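Local coordinates for HAD family phosphatase (Pseudomonas syringae pv. tomato, PDB 2ODA), which belongs to a Pseudomonas-specific subfamily of the HAD enzyme superfamily and probably has a biochemical function distinct from that of known members, at residues P4-L9 with D185-R190; F11-C16 with C55-E60; V18-Q23 with Q36-A41; G107-S112 with W127-A132; L117-L122 with Y165-H170. One frame throughout, in Å; residues are numbered along the deposited sequence.

Interaction 1 (P4-L9 with D185-R190); sequences PTFPAL and DIALRR
The carbonyl oxygen of Thr5 is gripped by two donors. Arg190 NH1 gives Thr5 O a nearly straight hydrogen bond (2.9 Å, 169° at the hydrogen), and water 1 donates to Thr5 O over 2.7 Å while accepting from Arg190 NH2. Thr5 O and the water oxygen both lie at the edge of the guanidinium, close to its plane, and the solvent molecule closes a small ring that restrains the rotation of the group. NH1 itself stands 59° out of the carbonyl plane, away from the lone-pair directions of Thr5 O. A bend at chi3 (60°) in the otherwise extended chain of Arg190 turns the guanidinium along the incoming loop, where Pro4 CB sits over the centre of one face, 3.7 Å from Arg190 CZ. The same proline rests on the helix backbone, with Pro4 CD 3.4 Å from Ala187 O. Phe6 reaches the helix with the far end of its ring: Phe6 CZ lies 4.0 Å from Ala187 CB, and the methyl Ile186 CG2 meets the ring edge in plane, 3.9 Å from Phe6 CE1. The phenyl ring is inclined to the guanidinium and does not stack on it. Trp127 also packs on Arg190, and Glu106 adds a weak, long ion pair. The contact thus lays the N-terminal lead-in to the first strand on helix 179-191, the last helix of the Rossmann-like HAD core.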
# COMPACT_ATOMS: atom_id res chain seq x y z
N PRO B 4 17.65 10.14 -0.09
CA PRO B 4 16.19 10.09 -0.13
C PRO B 4 15.59 10.40 1.25
O PRO B 4 16.21 10.11 2.28
CB PRO B 4 15.90 8.63 -0.50
CG PRO B 4 17.12 8.18 -1.25
CD PRO B 4 18.26 8.89 -0.59
N THR B 5 14.42 11.01 1.25
CA THR B 5 13.77 11.41 2.49
C THR B 5 12.60 10.48 2.77
O THR B 5 12.16 9.74 1.88
CB THR B 5 13.25 12.86 2.38
OG1 THR B 5 12.40 12.95 1.22
CG2 THR B 5 14.43 13.84 2.25
N PHE B 6 12.11 10.51 4.01
CA PHE B 6 10.99 9.67 4.44
C PHE B 6 9.70 10.49 4.52
O PHE B 6 9.65 11.51 5.22
CB PHE B 6 11.30 9.00 5.80
CG PHE B 6 12.54 8.17 5.78
CD1 PHE B 6 12.50 6.87 5.29
CD2 PHE B 6 13.76 8.68 6.23
CE1 PHE B 6 13.65 6.07 5.25
CE2 PHE B 6 14.91 7.91 6.17
CZ PHE B 6 14.85 6.60 5.67
N PRO B 7 8.66 10.07 3.79
CA PRO B 7 7.41 10.84 3.83
C PRO B 7 6.56 10.66 5.10
O PRO B 7 5.84 11.58 5.47
CB PRO B 7 6.64 10.35 2.60
CG PRO B 7 7.22 9.04 2.24
CD PRO B 7 8.59 8.93 2.85
N ALA B 8 6.67 9.51 5.77
CA ALA B 8 5.84 9.24 6.94
C ALA B 8 6.49 8.11 7.73
O ALA B 8 7.15 7.24 7.15
CB ALA B 8 4.43 8.85 6.53
N LEU B 9 6.28 8.13 9.04
CA LEU B 9 6.69 7.05 9.92
C LEU B 9 5.50 6.54 10.72
O LEU B 9 4.71 7.32 11.28
CB LEU B 9 7.82 7.50 10.87
CG LEU B 9 9.12 8.06 10.28
CD1 LEU B 9 10.05 8.53 11.41
CD2 LEU B 9 9.85 7.00 9.44
N ASP B 185 20.73 5.07 7.53
CA ASP B 185 21.30 3.93 6.79
C ASP B 185 20.29 3.34 5.79
O ASP B 185 20.68 2.91 4.70
CB ASP B 185 21.87 2.87 7.75
CG ASP B 185 23.04 2.14 7.15
OD1 ASP B 185 23.99 2.82 6.67
OD2 ASP B 185 22.99 0.89 7.10
N ILE B 186 19.00 3.33 6.13
CA ILE B 186 17.98 2.93 5.15
C ILE B 186 17.93 3.92 3.97
O ILE B 186 17.77 3.51 2.80
CB ILE B 186 16.60 2.73 5.81
CG1 ILE B 186 16.63 1.41 6.63
CG2 ILE B 186 15.47 2.71 4.75
CD1 ILE B 186 15.41 1.23 7.62
N ALA B 187 18.10 5.20 4.25
CA ALA B 187 18.10 6.20 3.17
C ALA B 187 19.25 5.93 2.19
O ALA B 187 19.06 6.02 0.98
CB ALA B 187 18.19 7.62 3.74
N LEU B 188 20.42 5.58 2.73
CA LEU B 188 21.60 5.19 1.94
C LEU B 188 21.32 3.94 1.12
O LEU B 188 21.59 3.93 -0.09
CB LEU B 188 22.82 4.97 2.85
CG LEU B 188 24.23 4.69 2.24
CD1 LEU B 188 24.69 5.78 1.23
CD2 LEU B 188 25.29 4.54 3.38
N ARG B 189 20.78 2.90 1.74
CA ARG B 189 20.31 1.71 0.98
C ARG B 189 19.35 2.07 -0.18
O ARG B 189 19.54 1.62 -1.31
CB ARG B 189 19.69 0.65 1.91
CG ARG B 189 20.74 -0.05 2.75
CD ARG B 189 20.18 -0.64 4.05
NE ARG B 189 19.18 -1.68 3.77
CZ ARG B 189 18.61 -2.43 4.70
NH1 ARG B 189 18.95 -2.29 5.97
NH2 ARG B 189 17.70 -3.35 4.34
N ARG B 190 18.39 2.95 0.10
CA ARG B 190 17.46 3.44 -0.92
C ARG B 190 18.18 4.16 -2.06
O ARG B 190 17.81 4.00 -3.23
CB ARG B 190 16.41 4.37 -0.30
CG ARG B 190 15.37 3.62 0.55
CD ARG B 190 14.36 4.56 1.18
NE ARG B 190 13.61 5.31 0.16
CZ ARG B 190 13.04 6.49 0.39
NH1 ARG B 190 13.11 7.04 1.58
NH2 ARG B 190 12.39 7.12 -0.58
O HOH W 1 10.71 9.63 -0.44

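Interaction 2 (F11-C16 with C55-E60)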
# COMPACT_ATOMS: atom_id res chain seq x y z
N PHE B 11 4.41 3.93 13.92
CA PHE B 11 4.98 3.29 15.12
C PHE B 11 3.94 2.42 15.79
O PHE B 11 2.80 2.82 15.96
CB PHE B 11 5.36 4.35 16.17
CG PHE B 11 6.51 5.21 15.79
CD1 PHE B 11 6.30 6.41 15.10
CD2 PHE B 11 7.80 4.88 16.18
CE1 PHE B 11 7.39 7.24 14.77
CE2 PHE B 11 8.89 5.71 15.87
CZ PHE B 11 8.67 6.90 15.17
N GLY B 12 4.33 1.22 16.21
CA GLY B 12 3.52 0.54 17.22
C GLY B 12 3.43 1.43 18.47
O GLY B 12 4.33 2.21 18.75
N LEU B 13 2.36 1.31 19.24
CA LEU B 13 2.27 2.04 20.49
C LEU B 13 2.86 1.26 21.67
O LEU B 13 3.99 1.54 22.11
CB LEU B 13 0.82 2.51 20.73
CG LEU B 13 0.58 3.39 21.97
CD1 LEU B 13 1.26 4.80 21.90
CD2 LEU B 13 -0.92 3.49 22.20
N SER B 14 2.12 0.26 22.14
CA SER B 14 2.60 -0.64 23.21
C SER B 14 3.84 -1.45 22.78
O SER B 14 3.89 -1.99 21.65
CB SER B 14 1.44 -1.57 23.65
OG SER B 14 1.91 -2.62 24.47
N GLY B 15 4.84 -1.54 23.66
CA GLY B 15 6.07 -2.30 23.37
C GLY B 15 6.91 -1.65 22.28
O GLY B 15 7.69 -2.32 21.57
N CYS B 16 6.75 -0.34 22.14
CA CYS B 16 7.48 0.36 21.10
C CYS B 16 7.70 1.82 21.50
O CYS B 16 8.80 2.16 21.93
CB CYS B 16 6.76 0.18 19.75
SG CYS B 16 7.45 1.09 18.38
N CYS B 55 3.86 11.42 11.60
CA CYS B 55 3.93 10.18 12.37
C CYS B 55 2.55 9.81 12.85
O CYS B 55 1.78 10.68 13.24
CB CYS B 55 4.86 10.33 13.61
SG CYS B 55 6.58 10.73 13.24
N ALA B 56 2.25 8.51 12.83
CA ALA B 56 1.03 8.00 13.44
C ALA B 56 1.39 6.77 14.24
O ALA B 56 2.35 6.07 13.88
CB ALA B 56 0.03 7.58 12.37
N TRP B 57 0.61 6.48 15.29
CA TRP B 57 0.77 5.21 16.01
C TRP B 57 -0.31 4.21 15.67
O TRP B 57 -1.45 4.59 15.33
CB TRP B 57 0.86 5.41 17.53
CG TRP B 57 -0.40 5.95 18.19
CD1 TRP B 57 -0.65 7.27 18.51
CD2 TRP B 57 -1.52 5.20 18.65
NE1 TRP B 57 -1.88 7.37 19.13
CE2 TRP B 57 -2.43 6.11 19.24
CE3 TRP B 57 -1.86 3.84 18.60
CZ2 TRP B 57 -3.66 5.71 19.78
CZ3 TRP B 57 -3.10 3.43 19.14
CH2 TRP B 57 -3.98 4.37 19.72
N ILE B 58 0.06 2.94 15.77
CA ILE B 58 -0.84 1.83 15.47
C ILE B 58 -0.86 0.89 16.65
O ILE B 58 0.19 0.55 17.19
CB ILE B 58 -0.32 1.04 14.24
CG1 ILE B 58 -0.39 1.92 13.00
CG2 ILE B 58 -1.11 -0.27 14.06
CD1 ILE B 58 0.26 1.29 11.78
N ASP B 59 -2.05 0.44 17.03
CA ASP B 59 -2.13 -0.67 17.99
C ASP B 59 -3.39 -1.51 17.78
O ASP B 59 -4.21 -1.22 16.89
CB ASP B 59 -1.98 -0.16 19.43
CG ASP B 59 -1.20 -1.15 20.31
OD1 ASP B 59 -1.70 -2.27 20.53
OD2 ASP B 59 -0.10 -0.81 20.77
N GLU B 60 -3.52 -2.58 18.56
CA GLU B 60 -4.72 -3.43 18.49
C GLU B 60 -5.38 -3.56 19.87
O GLU B 60 -6.47 -4.13 19.99
CB GLU B 60 -4.37 -4.80 17.92
CG GLU B 60 -3.37 -5.59 18.77
CD GLU B 60 -3.18 -7.03 18.34
OE1 GLU B 60 -3.72 -7.45 17.29
OE2 GLU B 60 -2.46 -7.76 19.07
O HOH W 2 2.15 -2.25 19.52
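Phe11 and Gly12 pair in parallel register with Trp57 and Ile58, joining two neighbouring strands of the Rossmann-like HAD sheet. Phe11 N donates to Ala56 O (3.0 Å), and Phe11 O receives Ile58 N at 2.7 Å; Leu13 N then bonds to Ile58 O, so the pairing runs on into the helical turn. Gly12, Leu13 and Ser14, at the strand's C-terminal end, probably occupy the place of the HAD DxD motif, with glycine and serine where the aspartates usually are. Leu13 lies over the indole of Trp57: with CG anti to the backbone N (chi1 -176°), its CD2 methyl stands over the six-membered ring, 3.8 Å from the centroid and 13° off the normal, a CH-pi contact. Cys55 SG comes in the plane of the Phe11 ring, at its edge, 3.9 Å from Phe11 CE1, a sulfur-aromatic contact. Asp59 ties the turn down, its OD2 taking Ser14 N nearly head-on at 2.8 Å. Water 2 donates to that oxygen and to Ser14 O. Ser14 OG turns instead to Asp19. The loop after the strand positions the carboxylate: Asp59 OD1 accepts Leu61 N and, on its anti side, Glu60 N at 2.7 Å.

Interaction 3 (V18-Q23 with Q36-A41); sequences VDFGAQ and QLTPGA
Val18 and Leu37 form a single backbone bridge, CA to CA 4.1 Å, held by a bond from Asp19 N to Gln36 O (3.2 Å). The pairing follows directly on helix 13-17, and its position is consistent with the flap that follows the first helical turn in HAD enzymes, where cap segments are inserted. The donor approaches Gln36 O nearly along the C=O axis, yet the bond is bent at the hydrogen (142°). Water 3 extends this link, donating to Gln36 O at 2.8 Å and accepting from Phe20 N, so one carbonyl serves two successive amides of the other segment. Each segment then reverses in a type II turn, Asp19 to Ala22 and Thr38 to Ala41, with Gly21 and Gly40 taking the positive phi that the third position of such a turn requires.

The side chains add a few apolar touches. Val18 CG1 meets the methyl Leu37 CD2 at 3.8 Å, the two side chains running obliquely to each other. One residue further on, Thr38 CG2 packs on the backbone of Val18, 3.7 Å from Val18 O, and lies near the plane of the Phe20 ring at its edge. The phenyl group stretches away from the backbone N (chi1 -174°), which carries it to Pro39, the two side chains crossing at about a right angle; its ring also meets Trp145 edge-to-face. Asp19 points away from Gln36, and OD2 holds Ser14 OG and Ala24 N while OD1 accepts Gln23 N. The proline contact is made by Phe20 CD1, 3.7 Å from Pro39 CD.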
# COMPACT_ATOMS: atom_id res chain seq x y z
N VAL B 18 5.82 3.28 24.00
CA VAL B 18 5.58 3.29 25.43
C VAL B 18 5.48 1.83 25.85
O VAL B 18 5.59 0.93 25.01
CB VAL B 18 4.23 4.03 25.78
CG1 VAL B 18 4.29 5.55 25.47
CG2 VAL B 18 3.05 3.40 25.05
N ASP B 19 5.25 1.59 27.14
CA ASP B 19 4.91 0.24 27.62
C ASP B 19 5.99 -0.82 27.32
O ASP B 19 5.73 -1.85 26.67
CB ASP B 19 3.51 -0.20 27.11
CG ASP B 19 3.04 -1.50 27.76
OD1 ASP B 19 3.53 -1.82 28.86
OD2 ASP B 19 2.20 -2.19 27.18
N PHE B 20 7.20 -0.54 27.77
CA PHE B 20 8.33 -1.47 27.57
C PHE B 20 7.91 -2.87 28.04
O PHE B 20 7.42 -3.03 29.17
CB PHE B 20 9.51 -0.97 28.39
CG PHE B 20 10.79 -1.74 28.20
CD1 PHE B 20 11.78 -1.27 27.33
CD2 PHE B 20 11.02 -2.91 28.90
CE1 PHE B 20 12.99 -1.95 27.18
CE2 PHE B 20 12.24 -3.65 28.72
CZ PHE B 20 13.22 -3.15 27.85
N GLY B 21 8.12 -3.87 27.18
CA GLY B 21 7.71 -5.24 27.50
C GLY B 21 6.25 -5.58 27.28
O GLY B 21 5.81 -6.66 27.71
N ALA B 22 5.51 -4.69 26.60
CA ALA B 22 4.09 -4.91 26.21
C ALA B 22 3.23 -5.36 27.39
O ALA B 22 2.47 -6.34 27.30
CB ALA B 22 3.97 -5.93 25.03
N GLN B 23 3.37 -4.66 28.51
CA GLN B 23 2.70 -5.07 29.75
C GLN B 23 1.21 -4.77 29.77
O GLN B 23 0.47 -5.37 30.57
CB GLN B 23 3.42 -4.45 30.95
CG GLN B 23 4.87 -4.95 31.03
CD GLN B 23 4.91 -6.42 31.44
OE1 GLN B 23 4.66 -6.73 32.60
NE2 GLN B 23 5.16 -7.32 30.48
N GLN B 36 4.91 4.98 30.45
CA GLN B 36 6.28 5.48 30.42
C GLN B 36 6.80 5.24 28.99
O GLN B 36 6.62 4.16 28.43
CB GLN B 36 7.16 4.73 31.43
CG GLN B 36 8.66 5.16 31.46
CD GLN B 36 9.51 4.28 32.38
OE1 GLN B 36 8.98 3.53 33.20
NE2 GLN B 36 10.82 4.36 32.25
N LEU B 37 7.38 6.28 28.39
CA LEU B 37 8.09 6.10 27.11
C LEU B 37 9.28 5.14 27.19
O LEU B 37 9.96 5.07 28.21
CB LEU B 37 8.60 7.46 26.62
CG LEU B 37 7.49 8.45 26.26
CD1 LEU B 37 8.02 9.90 26.41
CD2 LEU B 37 6.98 8.20 24.86
N THR B 38 9.52 4.40 26.11
CA THR B 38 10.65 3.47 26.02
C THR B 38 12.01 4.20 25.94
O THR B 38 12.06 5.38 25.57
CB THR B 38 10.50 2.46 24.85
OG1 THR B 38 10.44 3.16 23.60
CG2 THR B 38 9.25 1.59 25.05
N PRO B 39 13.10 3.52 26.32
CA PRO B 39 14.41 4.20 26.35
C PRO B 39 14.77 4.86 25.00
O PRO B 39 14.64 4.24 23.95
CB PRO B 39 15.38 3.07 26.71
CG PRO B 39 14.56 2.09 27.49
CD PRO B 39 13.20 2.12 26.79
N GLY B 40 15.16 6.13 25.05
CA GLY B 40 15.55 6.86 23.85
C GLY B 40 14.40 7.51 23.09
O GLY B 40 14.65 8.28 22.17
N ALA B 41 13.14 7.23 23.49
CA ALA B 41 11.96 7.74 22.77
C ALA B 41 11.91 9.28 22.78
O ALA B 41 11.65 9.88 21.74
CB ALA B 41 10.62 7.15 23.36
O HOH W 3 7.77 1.82 29.31

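Interaction 4 (G107-S112 with W127-A132); sequences GCVLIS and WTIGLA
Leu110 spends both of its backbone polar groups on the neighbouring strand: its N-H donates to Trp127 O (2.9 Å), and Leu110 O receives Ile129 N, also at 2.9 Å. One step earlier Trp127 N reaches Cys108 O at 3.2 Å, and one step later Ser112 N bonds to Ile129 O at 3.0 Å. The last bond, Leu131 N to Ser112 O, is weak, and here the strands begin to part. Val109 and Ile111 turn their peptide groups the other way, to Leu10 and Gly12 of the strand 9-12, while Thr128 N is taken up by His170 ND1 and Gly130 pairs with Ser171. The strands 109-112 and 127-131 run parallel, their directions 18° apart, and helix 115-123 joins them as a beta-alpha-beta crossover of the Rossmann-like core. CA-H...O contacts accompany the regular bonds, among them Gly130 CA with Ser112 O.

On the face that bears Val109, Ile111, Trp127 and Ile129, apolar branches interlock. Val109 CG1, anti to its own N (chi1 -172°), touches the terminal methyl Ile129 CD1 at 3.7 Å, and Ile111 lies beside Ile129, pointing the same way, with Ile111 CG1 3.9 Å from Ile129 CB. Helix 179-191 covers Ile129 through Leu179, Cys182 and Leu183. The opposite face carries Leu110, Thr128 and Ser112, packed against helix 115-123. There Ser112 OG is bonded to the backbone N of Asp114, just beyond the strand's end.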
# COMPACT_ATOMS: atom_id res chain seq x y z
N GLY B 107 9.16 4.95 0.50
CA GLY B 107 9.91 5.55 1.60
C GLY B 107 9.22 5.53 2.95
O GLY B 107 9.83 5.94 3.96
N CYS B 108 7.96 5.10 3.01
CA CYS B 108 7.26 4.99 4.31
C CYS B 108 7.85 3.86 5.16
O CYS B 108 8.24 2.82 4.62
CB CYS B 108 5.76 4.80 4.11
SG CYS B 108 4.94 6.25 3.38
N VAL B 109 7.92 4.07 6.48
CA VAL B 109 8.56 3.10 7.39
C VAL B 109 7.63 2.76 8.55
O VAL B 109 6.90 3.62 9.04
CB VAL B 109 9.88 3.66 7.97
CG1 VAL B 109 10.63 2.58 8.77
CG2 VAL B 109 10.78 4.22 6.87
N LEU B 110 7.68 1.49 8.99
CA LEU B 110 6.98 1.06 10.19
C LEU B 110 8.03 0.63 11.19
O LEU B 110 8.93 -0.14 10.85
CB LEU B 110 6.04 -0.14 9.91
CG LEU B 110 5.54 -0.88 11.17
CD1 LEU B 110 4.55 -0.02 11.97
CD2 LEU B 110 4.87 -2.21 10.79
N ILE B 111 7.92 1.13 12.40
CA ILE B 111 8.80 0.74 13.49
C ILE B 111 7.94 0.00 14.53
O ILE B 111 6.94 0.55 14.97
CB ILE B 111 9.43 1.99 14.13
CG1 ILE B 111 10.24 2.77 13.08
CG2 ILE B 111 10.34 1.60 15.32
CD1 ILE B 111 9.56 4.04 12.57
N SER B 112 8.38 -1.20 14.93
CA SER B 112 7.65 -2.04 15.91
C SER B 112 8.60 -3.12 16.47
O SER B 112 9.59 -3.46 15.83
CB SER B 112 6.44 -2.72 15.23
OG SER B 112 5.68 -3.50 16.14
N TRP B 127 8.92 -0.29 4.36
CA TRP B 127 10.18 -0.54 5.06
C TRP B 127 9.82 -0.84 6.52
O TRP B 127 8.85 -0.29 7.06
CB TRP B 127 11.09 0.70 5.02
CG TRP B 127 11.76 0.91 3.67
CD1 TRP B 127 11.34 1.73 2.65
CD2 TRP B 127 12.96 0.29 3.23
NE1 TRP B 127 12.22 1.65 1.58
CE2 TRP B 127 13.22 0.76 1.91
CE3 TRP B 127 13.84 -0.64 3.80
CZ2 TRP B 127 14.33 0.33 1.16
CZ3 TRP B 127 14.95 -1.07 3.06
CH2 TRP B 127 15.18 -0.57 1.75
N THR B 128 10.61 -1.70 7.15
CA THR B 128 10.38 -2.06 8.57
C THR B 128 11.63 -1.96 9.43
O THR B 128 12.71 -2.35 9.00
CB THR B 128 9.78 -3.50 8.73
OG1 THR B 128 10.66 -4.47 8.16
CG2 THR B 128 8.43 -3.60 8.02
N ILE B 129 11.46 -1.45 10.64
CA ILE B 129 12.52 -1.41 11.64
C ILE B 129 11.98 -2.16 12.84
O ILE B 129 10.89 -1.84 13.32
CB ILE B 129 12.90 0.06 12.05
CG1 ILE B 129 13.45 0.81 10.83
CG2 ILE B 129 13.87 0.06 13.30
CD1 ILE B 129 13.59 2.38 10.99
N GLY B 130 12.72 -3.17 13.28
CA GLY B 130 12.38 -3.96 14.45
C GLY B 130 13.12 -3.48 15.68
O GLY B 130 14.23 -2.94 15.59
N LEU B 131 12.49 -3.68 16.84
CA LEU B 131 13.04 -3.24 18.12
C LEU B 131 13.40 -4.44 18.99
O LEU B 131 12.55 -5.27 19.28
CB LEU B 131 12.05 -2.28 18.83
CG LEU B 131 11.79 -0.91 18.18
CD1 LEU B 131 10.74 -0.10 18.95
CD2 LEU B 131 13.08 -0.09 18.04
N ALA B 132 14.66 -4.50 19.43
CA ALA B 132 15.18 -5.75 20.04
C ALA B 132 14.98 -5.88 21.56
O ALA B 132 15.22 -6.95 22.12
CB ALA B 132 16.65 -5.90 19.70

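Interaction 5 (L117-L122 with Y165-H170)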
# COMPACT_ATOMS: atom_id res chain seq x y z
N LEU B 117 2.47 -7.09 13.92
CA LEU B 117 2.41 -5.77 13.32
C LEU B 117 3.50 -5.57 12.27
O LEU B 117 3.24 -5.01 11.20
CB LEU B 117 2.42 -4.68 14.39
CG LEU B 117 2.54 -3.23 13.89
CD1 LEU B 117 1.38 -2.82 12.94
CD2 LEU B 117 2.62 -2.29 15.11
N LEU B 118 4.73 -5.99 12.56
CA LEU B 118 5.78 -5.98 11.54
C LEU B 118 5.38 -6.74 10.28
O LEU B 118 5.64 -6.28 9.17
CB LEU B 118 7.11 -6.53 12.10
CG LEU B 118 7.71 -5.60 13.16
CD1 LEU B 118 8.72 -6.37 13.99
CD2 LEU B 118 8.32 -4.35 12.48
N GLN B 119 4.77 -7.90 10.45
CA GLN B 119 4.23 -8.65 9.31
C GLN B 119 3.19 -7.85 8.51
O GLN B 119 3.17 -7.90 7.28
CB GLN B 119 3.64 -9.99 9.77
CG GLN B 119 3.29 -10.96 8.59
CD GLN B 119 4.52 -11.38 7.81
OE1 GLN B 119 5.37 -12.08 8.32
NE2 GLN B 119 4.62 -10.94 6.57
N SER B 120 2.31 -7.13 9.22
CA SER B 120 1.37 -6.23 8.55
C SER B 120 2.14 -5.20 7.69
O SER B 120 1.78 -4.95 6.55
CB SER B 120 0.46 -5.53 9.58
OG SER B 120 -0.31 -4.49 8.98
N GLY B 121 3.21 -4.62 8.25
CA GLY B 121 3.98 -3.61 7.52
C GLY B 121 4.66 -4.19 6.30
O GLY B 121 4.68 -3.56 5.23
N LEU B 122 5.24 -5.39 6.44
CA LEU B 122 5.86 -6.07 5.30
C LEU B 122 4.80 -6.37 4.24
O LEU B 122 5.01 -6.14 3.06
CB LEU B 122 6.55 -7.39 5.75
CG LEU B 122 7.78 -7.23 6.66
CD1 LEU B 122 8.28 -8.60 7.18
CD2 LEU B 122 8.91 -6.51 5.91
N TYR B 165 14.67 -10.52 11.98
CA TYR B 165 15.27 -10.63 10.64
C TYR B 165 14.66 -11.80 9.85
O TYR B 165 14.47 -11.71 8.63
CB TYR B 165 16.79 -10.76 10.71
CG TYR B 165 17.50 -9.45 10.90
CD1 TYR B 165 17.23 -8.37 10.04
CD2 TYR B 165 18.46 -9.28 11.91
CE1 TYR B 165 17.86 -7.17 10.19
CE2 TYR B 165 19.10 -8.06 12.08
CZ TYR B 165 18.81 -7.02 11.19
OH TYR B 165 19.45 -5.81 11.31
N SER B 166 14.34 -12.89 10.56
CA SER B 166 13.72 -14.05 9.93
C SER B 166 12.37 -13.72 9.30
O SER B 166 12.03 -14.28 8.26
CB SER B 166 13.53 -15.20 10.92
OG SER B 166 14.81 -15.74 11.23
N LEU B 167 11.62 -12.82 9.93
CA LEU B 167 10.34 -12.33 9.38
C LEU B 167 10.52 -11.62 8.05
O LEU B 167 9.62 -11.60 7.22
CB LEU B 167 9.71 -11.32 10.32
CG LEU B 167 8.92 -11.71 11.53
CD1 LEU B 167 8.43 -10.41 12.11
CD2 LEU B 167 7.73 -12.65 11.15
N GLY B 168 11.70 -11.02 7.86
CA GLY B 168 12.01 -10.23 6.68
C GLY B 168 12.17 -8.75 7.00
O GLY B 168 12.21 -7.92 6.10
N VAL B 169 12.24 -8.41 8.28
CA VAL B 169 12.43 -7.00 8.70
C VAL B 169 13.75 -6.45 8.14
O VAL B 169 14.74 -7.18 8.04
CB VAL B 169 12.39 -6.90 10.24
CG1 VAL B 169 12.85 -5.54 10.76
CG2 VAL B 169 11.00 -7.26 10.75
N HIS B 170 13.77 -5.16 7.81
CA HIS B 170 14.86 -4.56 7.06
C HIS B 170 16.08 -4.14 7.90
O HIS B 170 17.23 -4.20 7.43
CB HIS B 170 14.30 -3.37 6.27
CG HIS B 170 13.30 -3.78 5.23
ND1 HIS B 170 11.94 -3.69 5.43
CD2 HIS B 170 13.47 -4.36 4.02
CE1 HIS B 170 11.31 -4.16 4.36
NE2 HIS B 170 12.22 -4.57 3.49
O HOH W 4 7.51 -13.29 7.13
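Leu167 and Gly168 end helix 150-167 in a Schellman motif, and this terminus packs against the flank of helix 115-123. Gly168 has the positive phi (112°) that such a helix end calls for, and Gly168 N bonds back to Tyr165 O, letting the chain swing toward the edge strand 171-173. Leu122 fills the angle so formed with both of its methyl groups. Leu122 CD1 presses on the C-terminal end of the helix, 3.3 Å from Leu167 O, while Leu122 CD2 sits 3.6 Å from Gly168 O and 3.7 Å from His170 CE1; the leucine and the imidazole slide past each other in opposite directions. A turn earlier, Leu118 meets two side chains: its CB lies 4.1 Å from Leu167 CD1, and its CD1 methyl touches Val169 CG2 at the same separation. Leu118, Leu122 and Val169 all pack on Thr128 of the adjoining strand as well. Toward the outer rim Gln119, bent at chi2 (64°), brings its amide oxygen beside Leu167 CD2, and water 4 donates both to Gln119 OE1 and to Leu167 O, 2.7 Å in each case. The amide nitrogen of Gln119 turns to Asn123. His170 is held from elsewhere: ND1 accepts the backbone N-H of Thr128, and NE2 bonds to the terminal carboxylate of Pro196, which suggests that the ring proton is on NE2. No direct hydrogen bond joins the two segments, so their cohesion rests mainly on apolar packing, with one water satisfying the last carbonyl of the helix.

How the interactions relate
Interactions 2 and 4 build the centre of the sheet: strands 9-12 and 109-112 are neighbours, Gly12 N bonding to Ile111 O at 3.0 Å. Interaction 5 lies 8 Å from interaction 4 (centres) and lies against one face of these strands, Thr128 N meeting His170 ND1 at 2.9 Å. Interaction 1 closes the chain ends over the start of these strands, with Arg190 against Gly107 and Trp127. Beyond the C-terminal ends of the strands, interaction 3 is joined to interaction 2 by Ser14 OG and Asp19 OD2, 2.8 Å apart. Interaction 2, which holds the position of the usual HAD catalytic motif (here without its aspartates), has its centre about 20 Å from that of interaction 1 and about 11 Å from those of interactions 3 and 4.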